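Local coordinates for amidohydrolase 3 domain-containing protein (Pyrococcus furiosus, PDB 3ICJ) that probably hydrolyses carbon-nitrogen bonds other than peptide bonds with the help of bound zinc, its natural substrate being uncharacterized, at residues M113-L125 against I137-P151. Residues are numbered along the deposited sequence; the frame is centred on the assembly and turned at random.
Sequences MVDLRGVKSMEEL and IFGFGWDQDELGRWP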
loop_
_atom_site.group_PDB
_atom_site.type_symbol
_atom_site.label_atom_id
_atom_site.label_comp_id
_atom_site.label_asym_id
_atom_site.label_seq_id
_atom_site.Cartn_x
_atom_site.Cartn_y
_atom_site.Cartn_z
ATOM N N MET A 113 15.207 -8.872 1.126
ATOM C CA MET A 113 15.906 -9.243 -0.095
ATOM C C MET A 113 17.368 -8.832 -0.044
ATOM O O MET A 113 17.723 -7.832 0.587
ATOM C CB MET A 113 15.234 -8.627 -1.329
ATOM C CG MET A 113 13.994 -9.368 -1.796
ATOM S SD MET A 113 13.607 -9.098 -3.530
ATOM C CE MET A 113 13.014 -7.445 -3.525
ATOM N N VAL A 114 18.216 -9.629 -0.683
ATOM C CA VAL A 114 19.626 -9.276 -0.814
ATOM C C VAL A 114 19.760 -8.158 -1.850
ATOM O O VAL A 114 19.304 -8.302 -2.983
ATOM C CB VAL A 114 20.502 -10.513 -1.191
ATOM C CG1 VAL A 114 21.947 -10.085 -1.487
ATOM C CG2 VAL A 114 20.483 -11.554 -0.064
ATOM N N ASP A 115 20.376 -7.050 -1.439
ATOM C CA ASP A 115 20.621 -5.881 -2.297
ATOM C C ASP A 115 21.853 -6.061 -3.204
ATOM O O ASP A 115 22.992 -6.073 -2.722
ATOM C CB ASP A 115 20.785 -4.635 -1.411
ATOM C CG ASP A 115 20.668 -3.323 -2.183
ATOM O OD1 ASP A 115 20.679 -3.325 -3.436
ATOM O OD2 ASP A 115 20.570 -2.271 -1.516
ATOM N N LEU A 116 21.613 -6.173 -4.514
ATOM C CA LEU A 116 22.673 -6.420 -5.509
ATOM C C LEU A 116 22.906 -5.255 -6.473
ATOM O O LEU A 116 23.493 -5.449 -7.542
ATOM C CB LEU A 116 22.391 -7.690 -6.332
ATOM C CG LEU A 116 22.260 -9.064 -5.669
ATOM C CD1 LEU A 116 21.869 -10.127 -6.708
ATOM C CD2 LEU A 116 23.543 -9.466 -4.932
ATOM N N ARG A 117 22.442 -4.061 -6.112
ATOM C CA ARG A 117 22.631 -2.875 -6.954
ATOM C C ARG A 117 24.086 -2.403 -6.911
ATOM O O ARG A 117 24.671 -2.280 -5.832
ATOM C CB ARG A 117 21.687 -1.742 -6.527
ATOM C CG ARG A 117 20.220 -1.990 -6.865
ATOM C CD ARG A 117 19.325 -0.923 -6.269
ATOM N NE ARG A 117 19.186 -1.059 -4.819
ATOM C CZ ARG A 117 18.703 -0.114 -4.015
ATOM N NH1 ARG A 117 18.309 1.053 -4.512
ATOM N NH2 ARG A 117 18.618 -0.334 -2.707
ATOM N N GLY A 118 24.664 -2.160 -8.086
ATOM C CA GLY A 118 26.039 -1.670 -8.194
ATOM C C GLY A 118 27.135 -2.711 -8.012
ATOM O O GLY A 118 28.299 -2.351 -7.820
ATOM N N VAL A 119 26.773 -3.996 -8.074
ATOM C CA VAL A 119 27.742 -5.104 -7.983
ATOM C C VAL A 119 28.581 -5.195 -9.265
ATOM O O VAL A 119 28.033 -5.287 -10.370
ATOM C CB VAL A 119 27.044 -6.464 -7.698
ATOM C CG1 VAL A 119 28.013 -7.597 -7.821
ATOM C CG2 VAL A 119 26.456 -6.482 -6.315
ATOM N N LYS A 120 29.905 -5.186 -9.109
ATOM C CA LYS A 120 30.820 -5.031 -10.243
ATOM C C LYS A 120 31.327 -6.329 -10.882
ATOM O O LYS A 120 31.815 -6.311 -12.017
ATOM C CB LYS A 120 32.000 -4.133 -9.855
ATOM C CG LYS A 120 31.609 -2.719 -9.413
ATOM C CD LYS A 120 30.896 -1.954 -10.519
ATOM C CE LYS A 120 30.483 -0.574 -10.050
ATOM N NZ LYS A 120 29.386 -0.080 -10.923
ATOM N N SER A 121 31.229 -7.447 -10.163
ATOM C CA SER A 121 31.709 -8.730 -10.688
ATOM C C SER A 121 30.863 -9.895 -10.187
ATOM O O SER A 121 30.201 -9.784 -9.155
ATOM C CB SER A 121 33.196 -8.954 -10.343
ATOM O OG SER A 121 33.384 -9.322 -8.981
ATOM N N MET A 122 30.900 -11.010 -10.919
ATOM C CA MET A 122 30.183 -12.230 -10.517
ATOM C C MET A 122 30.665 -12.786 -9.166
ATOM O O MET A 122 29.883 -13.388 -8.430
ATOM C CB MET A 122 30.256 -13.305 -11.616
ATOM C CG MET A 122 29.081 -14.321 -11.600
ATOM S SD MET A 122 27.456 -13.591 -11.894
ATOM C CE MET A 122 27.764 -12.707 -13.429
ATOM N N GLU A 123 31.939 -12.545 -8.848
ATOM C CA GLU A 123 32.561 -12.913 -7.572
ATOM C C GLU A 123 31.891 -12.186 -6.409
ATOM O O GLU A 123 31.558 -12.824 -5.406
ATOM C CB GLU A 123 34.072 -12.605 -7.579
ATOM C CG GLU A 123 34.944 -13.521 -8.475
ATOM C CD GLU A 123 34.673 -13.367 -9.988
ATOM O OE1 GLU A 123 34.419 -12.231 -10.463
ATOM O OE2 GLU A 123 34.703 -14.393 -10.703
ATOM N N GLU A 124 31.737 -10.879 -6.509
ATOM C CA GLU A 124 31.038 -10.121 -5.530
ATOM C C GLU A 124 29.521 -10.402 -5.422
ATOM O O GLU A 124 28.941 -10.384 -4.350
ATOM C CB GLU A 124 31.292 -8.638 -5.746
ATOM C CG GLU A 124 30.227 -7.758 -5.178
ATOM C CD GLU A 124 30.779 -6.492 -4.607
ATOM O OE1 GLU A 124 30.836 -6.376 -3.368
ATOM O OE2 GLU A 124 31.147 -5.607 -5.403
ATOM N N LEU A 125 28.909 -10.655 -6.568
ATOM C CA LEU A 125 27.497 -11.029 -6.589
ATOM C C LEU A 125 27.292 -12.320 -5.818
ATOM O O LEU A 125 26.377 -12.406 -5.001
ATOM C CB LEU A 125 26.950 -11.168 -8.021
ATOM C CG LEU A 125 25.452 -11.499 -8.180
ATOM C CD1 LEU A 125 24.811 -10.692 -9.297
ATOM C CD2 LEU A 125 25.215 -12.991 -8.407
ATOM N N ILE A 137 17.053 -17.795 -0.800
ATOM C CA ILE A 137 17.636 -16.453 -0.921
ATOM C C ILE A 137 17.017 -15.700 -2.091
ATOM O O ILE A 137 17.217 -16.079 -3.243
ATOM C CB ILE A 137 19.182 -16.479 -1.116
ATOM C CG1 ILE A 137 19.872 -17.253 0.012
ATOM C CG2 ILE A 137 19.739 -15.052 -1.195
ATOM C CD1 ILE A 137 21.264 -17.732 -0.354
ATOM N N PHE A 138 16.285 -14.634 -1.775
ATOM C CA PHE A 138 15.736 -13.708 -2.762
ATOM C C PHE A 138 16.588 -12.450 -2.819
ATOM O O PHE A 138 17.060 -11.967 -1.797
ATOM C CB PHE A 138 14.276 -13.349 -2.432
ATOM C CG PHE A 138 13.345 -14.539 -2.446
ATOM C CD1 PHE A 138 12.891 -15.074 -3.655
ATOM C CD2 PHE A 138 12.946 -15.140 -1.258
ATOM C CE1 PHE A 138 12.035 -16.187 -3.677
ATOM C CE2 PHE A 138 12.091 -16.254 -1.265
ATOM C CZ PHE A 138 11.634 -16.776 -2.481
ATOM N N GLY A 139 16.783 -11.935 -4.028
ATOM C CA GLY A 139 17.574 -10.725 -4.232
ATOM C C GLY A 139 17.125 -9.956 -5.456
ATOM O O GLY A 139 16.276 -10.432 -6.209
ATOM N N PHE A 140 17.709 -8.777 -5.665
ATOM C CA PHE A 140 17.264 -7.863 -6.716
ATOM C C PHE A 140 18.363 -6.886 -7.125
ATOM O O PHE A 140 19.317 -6.658 -6.373
ATOM C CB PHE A 140 16.035 -7.059 -6.247
ATOM C CG PHE A 140 16.365 -5.967 -5.254
ATOM C CD1 PHE A 140 16.562 -4.649 -5.679
ATOM C CD2 PHE A 140 16.486 -6.252 -3.891
ATOM C CE1 PHE A 140 16.890 -3.641 -4.771
ATOM C CE2 PHE A 140 16.806 -5.243 -2.971
ATOM C CZ PHE A 140 17.004 -3.939 -3.414
ATOM N N GLY A 141 18.199 -6.283 -8.299
ATOM C CA GLY A 141 18.980 -5.116 -8.672
ATOM C C GLY A 141 20.288 -5.322 -9.411
ATOM O O GLY A 141 21.034 -4.361 -9.592
ATOM N N TRP A 142 20.585 -6.551 -9.836
ATOM C CA TRP A 142 21.774 -6.781 -10.666
ATOM C C TRP A 142 21.592 -6.281 -12.106
ATOM O O TRP A 142 20.472 -6.090 -12.582
ATOM C CB TRP A 142 22.214 -8.252 -10.647
ATOM C CG TRP A 142 21.197 -9.245 -11.170
ATOM C CD1 TRP A 142 20.332 -9.998 -10.418
ATOM C CD2 TRP A 142 20.954 -9.611 -12.546
ATOM N NE1 TRP A 142 19.567 -10.802 -11.231
ATOM C CE2 TRP A 142 19.925 -10.588 -12.540
ATOM C CE3 TRP A 142 21.505 -9.214 -13.777
ATOM C CZ2 TRP A 142 19.431 -11.173 -13.725
ATOM C CZ3 TRP A 142 21.003 -9.789 -14.956
ATOM C CH2 TRP A 142 19.984 -10.763 -14.917
ATOM N N ASP A 143 22.711 -6.104 -12.794
ATOM C CA ASP A 143 22.736 -5.599 -14.160
ATOM C C ASP A 143 23.947 -6.243 -14.818
ATOM O O ASP A 143 25.062 -6.158 -14.289
ATOM C CB ASP A 143 22.862 -4.066 -14.132
ATOM C CG ASP A 143 22.691 -3.405 -15.505
ATOM O OD1 ASP A 143 22.911 -4.044 -16.557
ATOM O OD2 ASP A 143 22.348 -2.202 -15.522
ATOM N N GLN A 144 23.726 -6.886 -15.966
ATOM C CA GLN A 144 24.793 -7.608 -16.684
ATOM C C GLN A 144 25.889 -6.694 -17.258
ATOM O O GLN A 144 27.002 -7.153 -17.502
ATOM C CB GLN A 144 24.217 -8.518 -17.778
ATOM C CG GLN A 144 23.695 -7.798 -19.027
ATOM C CD GLN A 144 22.254 -7.315 -18.901
ATOM O OE1 GLN A 144 21.600 -7.462 -17.857
ATOM N NE2 GLN A 144 21.750 -6.741 -19.978
ATOM N N ASP A 145 25.567 -5.416 -17.460
ATOM C CA ASP A 145 26.545 -4.410 -17.899
ATOM C C ASP A 145 27.525 -4.067 -16.788
ATOM O O ASP A 145 28.724 -3.939 -17.039
ATOM C CB ASP A 145 25.843 -3.139 -18.378
ATOM C CG ASP A 145 24.909 -3.392 -19.547
ATOM O OD1 ASP A 145 25.226 -4.250 -20.400
ATOM O OD2 ASP A 145 23.856 -2.724 -19.611
ATOM N N GLU A 146 27.003 -3.925 -15.568
ATOM C CA GLU A 146 27.820 -3.682 -14.375
ATOM C C GLU A 146 28.649 -4.917 -13.985
ATOM O O GLU A 146 29.766 -4.791 -13.483
ATOM C CB GLU A 146 26.935 -3.237 -13.203
ATOM C CG GLU A 146 26.191 -1.916 -13.428
ATOM C CD GLU A 146 25.145 -1.612 -12.348
ATOM O OE1 GLU A 146 24.635 -2.551 -11.698
ATOM O OE2 GLU A 146 24.822 -0.421 -12.154
ATOM N N LEU A 147 28.096 -6.099 -14.242
ATOM C CA LEU A 147 28.746 -7.384 -13.958
ATOM C C LEU A 147 29.832 -7.772 -14.967
ATOM O O LEU A 147 30.800 -8.447 -14.608
ATOM C CB LEU A 147 27.696 -8.501 -13.917
ATOM C CG LEU A 147 26.773 -8.592 -12.708
ATOM C CD1 LEU A 147 25.538 -9.394 -13.062
ATOM C CD2 LEU A 147 27.505 -9.206 -11.524
ATOM N N GLY A 148 29.650 -7.374 -16.227
ATOM C CA GLY A 148 30.570 -7.742 -17.311
ATOM C C GLY A 148 30.015 -8.846 -18.199
ATOM O O GLY A 148 30.453 -9.013 -19.339
ATOM N N ARG A 149 29.053 -9.598 -17.664
ATOM C CA ARG A 149 28.324 -10.643 -18.392
ATOM C C ARG A 149 27.029 -10.968 -17.650
ATOM O O ARG A 149 26.779 -10.434 -16.564
ATOM C CB ARG A 149 29.184 -11.914 -18.598
ATOM C CG ARG A 149 29.699 -12.594 -17.328
ATOM C CD ARG A 149 30.436 -13.892 -17.665
ATOM N NE ARG A 149 30.956 -14.586 -16.479
ATOM C CZ ARG A 149 30.261 -15.453 -15.742
ATOM N NH1 ARG A 149 28.992 -15.733 -16.029
ATOM N NH2 ARG A 149 30.827 -16.022 -14.687
ATOM N N TRP A 150 26.208 -11.831 -18.237
ATOM C CA TRP A 150 24.969 -12.267 -17.598
ATOM C C TRP A 150 25.258 -13.286 -16.499
ATOM O O TRP A 150 26.104 -14.169 -16.687
ATOM C CB TRP A 150 24.039 -12.917 -18.616
ATOM C CG TRP A 150 23.343 -11.986 -19.544
ATOM C CD1 TRP A 150 23.842 -11.456 -20.706
ATOM C CD2 TRP A 150 21.998 -11.501 -19.425
ATOM N NE1 TRP A 150 22.898 -10.653 -21.299
ATOM C CE2 TRP A 150 21.758 -10.661 -20.536
ATOM C CE3 TRP A 150 20.977 -11.679 -18.473
ATOM C CZ2 TRP A 150 20.534 -9.998 -20.729
ATOM C CZ3 TRP A 150 19.750 -11.016 -18.668
ATOM C CH2 TRP A 150 19.546 -10.188 -19.787
ATOM N N PRO A 151 24.549 -13.181 -15.356
ATOM C CA PRO A 151 24.620 -14.255 -14.363
ATOM C C PRO A 151 23.829 -15.460 -14.868
ATOM O O PRO A 151 22.854 -15.301 -15.618
ATOM C CB PRO A 151 23.966 -13.638 -13.121
ATOM C CG PRO A 151 22.994 -12.608 -13.659
ATOM C CD PRO A 151 23.554 -12.147 -15.002
HETATM O O HOH W 1 33.308 -14.739 -13.257
#
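Val-114 and Asp-115 run parallel to Gly-139 and Phe-140 as paired strands, joined by Val-114 N to Phe-138 O (2.8 Å), Phe-140 N to Val-114 O and Leu-116 N to Phe-140 O. With its chi1 at 75°, Phe-140 swings its ring back across the neighbouring strand, where Met-113 CE packs at 3.7 Å against Phe-140 CD2 and Met-113 SD lies obliquely beside the ring, 5.2 Å from its centroid, a Met-aromatic contact. At the far end of that ring Arg-117 NE comes obliquely to 3.5 Å from Phe-140 CE1; the guanidinium is held there by Asp-115, which it grips side-on, NE to OD1 and NH2 to OD2. Asp-115 OD1 also takes Arg-117 N, on the opposite face of the carboxylate, closing an Asx turn. Gly-141 turns with positive phi (91°), which glycine adopts easily, its CA close against Arg-117 CG. On the buried side, branched Leu-125 places CD1 3.8 Å from both Trp-142 CB and Leu-147 CD2, while flexible Met-122 bends at chi2 and chi3 to lay SD 3.7 Å from Pro-151 CB. The paired strands and intervening helix 122-130, which packs on Leu-116 and Ile-137, form a beta-alpha-beta unit at the edge of a mixed sheet, away from the zinc site.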